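Local coordinates for protein quinone reductase (Klebsiella pneumoniae subsp. pneumoniae, PDB 4GI5) that binds flavin-adenine dinucleotide and probably works as an NAD(P)H-dependent quinone reductase of the flavodoxin-like fold, at residues R250-G255 / P260-R265; P197-M202 / L211-F216. All blocks are in the same frame, centred on the assembly; numbering follows the deposited sequence.

Interaction 1: residues R250-G255 / P260-R265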
loop_
_atom_site.group_PDB
_atom_site.type_symbol
_atom_site.label_atom_id
_atom_site.label_comp_id
_atom_site.label_asym_id
_atom_site.label_seq_id
_atom_site.Cartn_x
_atom_site.Cartn_y
_atom_site.Cartn_z
ATOM N N ARG B 250 -2.234 16.148 -13.004
ATOM C CA ARG B 250 -2.954 17.423 -13.007
ATOM C C ARG B 250 -2.879 18.080 -11.632
ATOM O O ARG B 250 -3.166 17.418 -10.583
ATOM C CB ARG B 250 -4.385 17.258 -13.430
ATOM C CG ARG B 250 -4.611 16.799 -14.842
ATOM C CD ARG B 250 -6.073 16.737 -15.097
ATOM N NE ARG B 250 -6.411 16.114 -16.357
ATOM C CZ ARG B 250 -6.399 16.765 -17.513
ATOM N NH1 ARG B 250 -6.054 18.055 -17.544
ATOM N NH2 ARG B 250 -6.787 16.127 -18.569
ATOM N N ARG B 251 -2.583 19.362 -11.531
ATOM C CA ARG B 251 -2.629 20.047 -10.261
ATOM C C ARG B 251 -4.047 20.217 -9.732
ATOM O O ARG B 251 -4.980 20.426 -10.497
ATOM C CB ARG B 251 -1.898 21.388 -10.305
ATOM C CG ARG B 251 -0.453 21.259 -10.710
ATOM C CD ARG B 251 0.477 22.056 -9.837
ATOM N NE ARG B 251 0.382 23.503 -10.109
ATOM C CZ ARG B 251 0.995 24.452 -9.385
ATOM N NH1 ARG B 251 0.820 25.755 -9.751
ATOM N NH2 ARG B 251 1.764 24.196 -8.334
ATOM N N GLN B 252 -4.214 20.155 -8.414
ATOM C CA GLN B 252 -5.539 20.227 -7.859
ATOM C C GLN B 252 -6.193 21.644 -7.941
ATOM O O GLN B 252 -7.353 21.733 -8.271
ATOM C CB GLN B 252 -5.520 19.898 -6.376
ATOM C CG GLN B 252 -6.879 19.912 -5.692
ATOM C CD GLN B 252 -6.759 19.561 -4.222
ATOM O OE1 GLN B 252 -6.847 18.363 -3.793
ATOM N NE2 GLN B 252 -6.572 20.576 -3.412
ATOM N N ASN B 253 -5.383 22.642 -7.662
ATOM C CA ASN B 253 -5.949 23.975 -7.248
ATOM C C ASN B 253 -5.900 25.022 -8.373
ATOM O O ASN B 253 -6.177 26.152 -8.104
ATOM C CB ASN B 253 -5.248 24.544 -6.049
ATOM C CG ASN B 253 -5.436 23.684 -4.807
ATOM O OD1 ASN B 253 -6.541 23.278 -4.486
ATOM N ND2 ASN B 253 -4.385 23.539 -4.065
ATOM N N HIS B 254 -5.680 24.640 -9.598
ATOM C CA HIS B 254 -5.436 25.697 -10.618
ATOM C C HIS B 254 -6.332 25.596 -11.804
ATOM O O HIS B 254 -5.970 26.019 -12.905
ATOM C CB HIS B 254 -3.936 25.650 -10.923
ATOM C CG HIS B 254 -3.101 26.054 -9.752
ATOM N ND1 HIS B 254 -2.936 27.375 -9.408
ATOM C CD2 HIS B 254 -2.554 25.337 -8.736
ATOM C CE1 HIS B 254 -2.275 27.463 -8.252
ATOM N NE2 HIS B 254 -2.041 26.232 -7.815
ATOM N N GLY B 255 -7.521 25.087 -11.595
ATOM C CA GLY B 255 -8.612 25.088 -12.527
ATOM C C GLY B 255 -9.092 23.799 -13.061
ATOM O O GLY B 255 -10.194 23.693 -13.524
ATOM N N PRO B 260 -15.317 22.470 -3.772
ATOM C CA PRO B 260 -14.572 21.374 -3.022
ATOM C C PRO B 260 -14.927 19.954 -3.352
ATOM O O PRO B 260 -14.416 19.061 -2.607
ATOM C CB PRO B 260 -14.945 21.650 -1.552
ATOM C CG PRO B 260 -16.394 22.125 -1.730
ATOM C CD PRO B 260 -16.505 22.894 -3.007
ATOM N N SER B 261 -15.659 19.705 -4.420
ATOM C CA SER B 261 -15.994 18.305 -4.799
ATOM C C SER B 261 -14.701 17.582 -5.257
ATOM O O SER B 261 -14.635 16.378 -5.163
ATOM C CB SER B 261 -17.064 18.214 -5.845
ATOM O OG SER B 261 -16.631 18.745 -7.060
ATOM N N LEU B 262 -13.688 18.350 -5.729
ATOM C CA LEU B 262 -12.409 17.848 -6.283
ATOM C C LEU B 262 -12.637 16.817 -7.354
ATOM O O LEU B 262 -11.951 15.800 -7.443
ATOM C CB LEU B 262 -11.530 17.302 -5.144
ATOM C CG LEU B 262 -11.304 18.198 -3.950
ATOM C CD1 LEU B 262 -10.337 17.585 -2.948
ATOM C CD2 LEU B 262 -10.894 19.599 -4.368
ATOM N N THR B 263 -13.583 17.096 -8.247
ATOM C CA THR B 263 -13.840 16.279 -9.400
ATOM C C THR B 263 -13.363 16.989 -10.661
ATOM O O THR B 263 -13.442 18.236 -10.720
ATOM C CB THR B 263 -15.352 15.877 -9.570
ATOM O OG1 THR B 263 -16.141 17.068 -9.577
ATOM C CG2 THR B 263 -15.791 15.054 -8.345
ATOM N N LEU B 264 -12.837 16.227 -11.610
ATOM C CA LEU B 264 -12.220 16.789 -12.790
ATOM C C LEU B 264 -13.337 17.576 -13.596
ATOM O O LEU B 264 -14.439 17.070 -13.791
ATOM C CB LEU B 264 -11.660 15.749 -13.661
ATOM C CG LEU B 264 -10.865 16.250 -14.846
ATOM C CD1 LEU B 264 -9.601 16.928 -14.436
ATOM C CD2 LEU B 264 -10.550 15.132 -15.790
ATOM N N ARG B 265 -13.053 18.814 -13.897
ATOM C CA ARG B 265 -14.153 19.589 -14.604
ATOM C C ARG B 265 -14.617 18.903 -15.873
ATOM O O ARG B 265 -13.823 18.297 -16.626
ATOM C CB ARG B 265 -13.725 21.065 -14.788
ATOM C CG ARG B 265 -12.622 21.367 -15.730
ATOM C CD ARG B 265 -12.476 22.891 -15.697
ATOM N NE ARG B 265 -11.349 23.217 -16.499
ATOM C CZ ARG B 265 -11.334 23.307 -17.831
ATOM N NH1 ARG B 265 -12.440 23.109 -18.573
ATOM N NH2 ARG B 265 -10.191 23.614 -18.436
#

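Interaction 2: residues P197-M202 / L211-F216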
loop_
_atom_site.group_PDB
_atom_site.type_symbol
_atom_site.label_atom_id
_atom_site.label_comp_id
_atom_site.label_asym_id
_atom_site.label_seq_id
_atom_site.Cartn_x
_atom_site.Cartn_y
_atom_site.Cartn_z
ATOM N N PRO B 197 -1.551 4.833 -6.005
ATOM C CA PRO B 197 -1.629 5.356 -4.607
ATOM C C PRO B 197 -0.288 5.873 -4.120
ATOM O O PRO B 197 -0.242 6.784 -3.352
ATOM C CB PRO B 197 -2.045 4.134 -3.762
ATOM C CG PRO B 197 -2.725 3.229 -4.749
ATOM C CD PRO B 197 -2.109 3.474 -6.116
ATOM N N ILE B 198 0.807 5.269 -4.582
ATOM C CA ILE B 198 2.135 5.765 -4.239
ATOM C C ILE B 198 2.501 7.029 -5.061
ATOM O O ILE B 198 2.851 8.046 -4.532
ATOM C CB ILE B 198 3.214 4.683 -4.401
ATOM C CG1 ILE B 198 2.910 3.457 -3.512
ATOM C CG2 ILE B 198 4.568 5.295 -4.115
ATOM C CD1 ILE B 198 3.676 2.169 -3.875
ATOM N N GLN B 199 2.476 6.868 -6.371
ATOM C CA GLN B 199 3.016 7.945 -7.200
ATOM C C GLN B 199 2.130 9.187 -7.141
ATOM O O GLN B 199 2.640 10.290 -7.061
ATOM C CB GLN B 199 3.107 7.495 -8.641
ATOM C CG GLN B 199 4.194 6.432 -8.823
ATOM C CD GLN B 199 4.587 6.074 -10.225
ATOM O OE1 GLN B 199 5.777 5.941 -10.474
ATOM N NE2 GLN B 199 3.637 5.886 -11.138
ATOM N N HIS B 200 0.820 9.014 -7.204
ATOM C CA HIS B 200 -0.096 10.181 -7.108
ATOM C C HIS B 200 -0.381 10.522 -5.667
ATOM O O HIS B 200 -0.288 11.693 -5.306
ATOM C CB HIS B 200 -1.381 9.856 -7.880
ATOM C CG HIS B 200 -2.291 11.043 -8.058
ATOM N ND1 HIS B 200 -3.366 11.319 -7.240
ATOM C CD2 HIS B 200 -2.280 12.021 -8.991
ATOM C CE1 HIS B 200 -4.025 12.365 -7.690
ATOM N NE2 HIS B 200 -3.364 12.857 -8.732
ATOM N N GLY B 201 -0.615 9.496 -4.817
ATOM C CA GLY B 201 -1.044 9.739 -3.453
ATOM C C GLY B 201 -0.004 10.054 -2.427
ATOM O O GLY B 201 -0.273 10.715 -1.450
HETATM N N MSE B 202 1.238 9.637 -2.691
HETATM C CA MSE B 202 2.322 9.802 -1.754
HETATM C C MSE B 202 3.427 10.743 -2.255
HETATM O O MSE B 202 4.213 11.311 -1.452
HETATM C CB MSE B 202 2.950 8.487 -1.253
HETATM C CG MSE B 202 1.911 7.588 -0.617
HETATM SE SE MSE B 202 2.835 5.882 -0.182
HETATM C CE MSE B 202 1.271 4.778 -0.379
ATOM N N LEU B 211 8.902 11.268 -11.533
ATOM C CA LEU B 211 9.395 10.675 -12.748
ATOM C C LEU B 211 8.767 9.331 -12.993
ATOM O O LEU B 211 8.377 8.637 -12.033
ATOM C CB LEU B 211 10.907 10.555 -12.664
ATOM C CG LEU B 211 11.650 11.804 -12.265
ATOM C CD1 LEU B 211 13.105 11.516 -12.354
ATOM C CD2 LEU B 211 11.325 12.889 -13.229
ATOM N N PRO B 212 8.716 8.851 -14.249
ATOM C CA PRO B 212 8.276 7.477 -14.522
ATOM C C PRO B 212 9.066 6.476 -13.731
ATOM O O PRO B 212 10.278 6.701 -13.529
ATOM C CB PRO B 212 8.549 7.296 -16.035
ATOM C CG PRO B 212 8.439 8.688 -16.555
ATOM C CD PRO B 212 9.097 9.551 -15.521
ATOM N N PRO B 213 8.405 5.486 -13.167
ATOM C CA PRO B 213 9.125 4.526 -12.324
ATOM C C PRO B 213 10.055 3.638 -13.130
ATOM O O PRO B 213 9.784 3.423 -14.311
ATOM C CB PRO B 213 7.985 3.723 -11.721
ATOM C CG PRO B 213 6.877 3.766 -12.746
ATOM C CD PRO B 213 6.993 5.132 -13.306
ATOM N N LEU B 214 11.063 3.103 -12.469
ATOM C CA LEU B 214 11.904 2.073 -13.038
ATOM C C LEU B 214 11.478 0.744 -12.400
ATOM O O LEU B 214 11.596 0.595 -11.185
ATOM C CB LEU B 214 13.332 2.366 -12.647
ATOM C CG LEU B 214 14.323 1.313 -13.113
ATOM C CD1 LEU B 214 14.271 1.072 -14.614
ATOM C CD2 LEU B 214 15.709 1.740 -12.703
ATOM N N VAL B 215 10.843 -0.064 -13.179
ATOM C CA VAL B 215 10.340 -1.345 -12.721
ATOM C C VAL B 215 10.963 -2.520 -13.475
ATOM O O VAL B 215 10.970 -2.571 -14.726
ATOM C CB VAL B 215 8.801 -1.451 -12.886
ATOM C CG1 VAL B 215 8.250 -2.736 -12.298
ATOM C CG2 VAL B 215 8.162 -0.224 -12.273
ATOM N N PHE B 216 11.538 -3.427 -12.693
ATOM C CA PHE B 216 12.089 -4.649 -13.191
ATOM C C PHE B 216 11.164 -5.840 -12.916
ATOM O O PHE B 216 10.616 -6.001 -11.819
ATOM C CB PHE B 216 13.435 -4.928 -12.545
ATOM C CG PHE B 216 14.476 -3.869 -12.794
ATOM C CD1 PHE B 216 14.782 -3.424 -14.111
ATOM C CD2 PHE B 216 15.069 -3.214 -11.767
ATOM C CE1 PHE B 216 15.765 -2.474 -14.341
ATOM C CE2 PHE B 216 16.083 -2.236 -12.038
ATOM C CZ PHE B 216 16.420 -1.900 -13.265
HETATM O O HOH W 1 8.345 6.844 -10.038
#

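Interaction 1: residues R250-G255 / P260-R265
Arg250 sets its CG opposite its own carbonyl carbon (chi1 -65°) and then runs extended as far as NE, where the guanidinium turns off the line of the chain, while Leu264 turns CG opposite its backbone N (chi1 -174°); together these bring Arg250 CD to 3.6 Å from Leu264 CD1. The two side chains cross at about a right angle, the CD1 methyl lying against CD and NE of the arginine, oblique to the guanidinium plane. The polar end of Arg250 is held from outside the pair: NE bonds to the carbonyl of Val277, and NH1 makes a salt bridge with Asp256.

Two residues on, Gln252 stretches straight out, and its OE1 lies 3.7 Å from Leu262 CD1. That oxygen accepts from Arg158, and Gln252 NE2 donates both to the Trp155 carbonyl and, nearly straight, to Asn253 OD1 at 2.9 Å. The buried amide is therefore fixed in its rotation by polar partners and presents only van der Waals contact to the leucine.

At the outer end Arg265 brings its guanidinium edge to the carbonyl of Gly255, whose oxygen lies in the guanidinium plane; NE donates to Gly255 O over 3.2 Å, but the 126° angle makes the bond weak. Gly255 has a positive phi.

The contact sits at the dimer interface, where Leu264 O accepts from Arg185 of the second subunit. Residues 250-255 lead into strand 257-258 and residues 263-264 pair with it antiparallel, so the arrangement is that of a small beta-hairpin with its preceding loop folded alongside.

Interaction 2: residues P197-M202 / L211-F216
A helix and the outermost strand, within the chain, of the flavodoxin-like core meet here, and Gln199 of helix 196-204 spans the gap to Pro213 and Leu211 at strand 209-216. The glutamine points from the helix toward the strand and is extended beyond CG; it and the proline side chain cross at about a right angle, which sets the amide oxygen over one face of the proline ring. OE1 does most of the touching: it lies 3.2 Å from Pro213 CD, with CG and CB almost as near.

In this fold a parallel five-stranded sheet is flanked by helices, and 209-216 is hydrogen-bonded to 168-174, whose Leu171 also packs on Gln199. The polar link across the contact is a water. It donates one hydrogen to Gln199 OE1 at 2.8 Å and the other to Leu211 O at 2.7 Å, so it joins two acceptors that stand 4.1 Å apart and could not bond to each other directly. Both Gln199 and Leu211 are buried, and the water gives each oxygen a hydrogen-bond donor. Leu211 starts its side chain away from the helix and packs on Arg237 of helix 224-239 and on Leu241.

How the interactions relate
Interaction 2 is buried near the middle of the chain, where a helix meets the outermost strand within the chain; interaction 1 lies about 22 Å from the chain centre and is only partly buried. They share no secondary-structure element. Each has a glutamine amide oxygen against carbon, but in interaction 2 a water carries the polar link, whereas in interaction 1 direct bonds to Asn253, Trp155 and Arg158 hold the amide. Their nearest atoms are about 5 Å apart without touching, yet they connect indirectly: Gln252 and His200 both pack on Ile187 of the second subunit, and Tyr159, whose ring stacks on His200, shares a backbone hydrogen bond with Gln252.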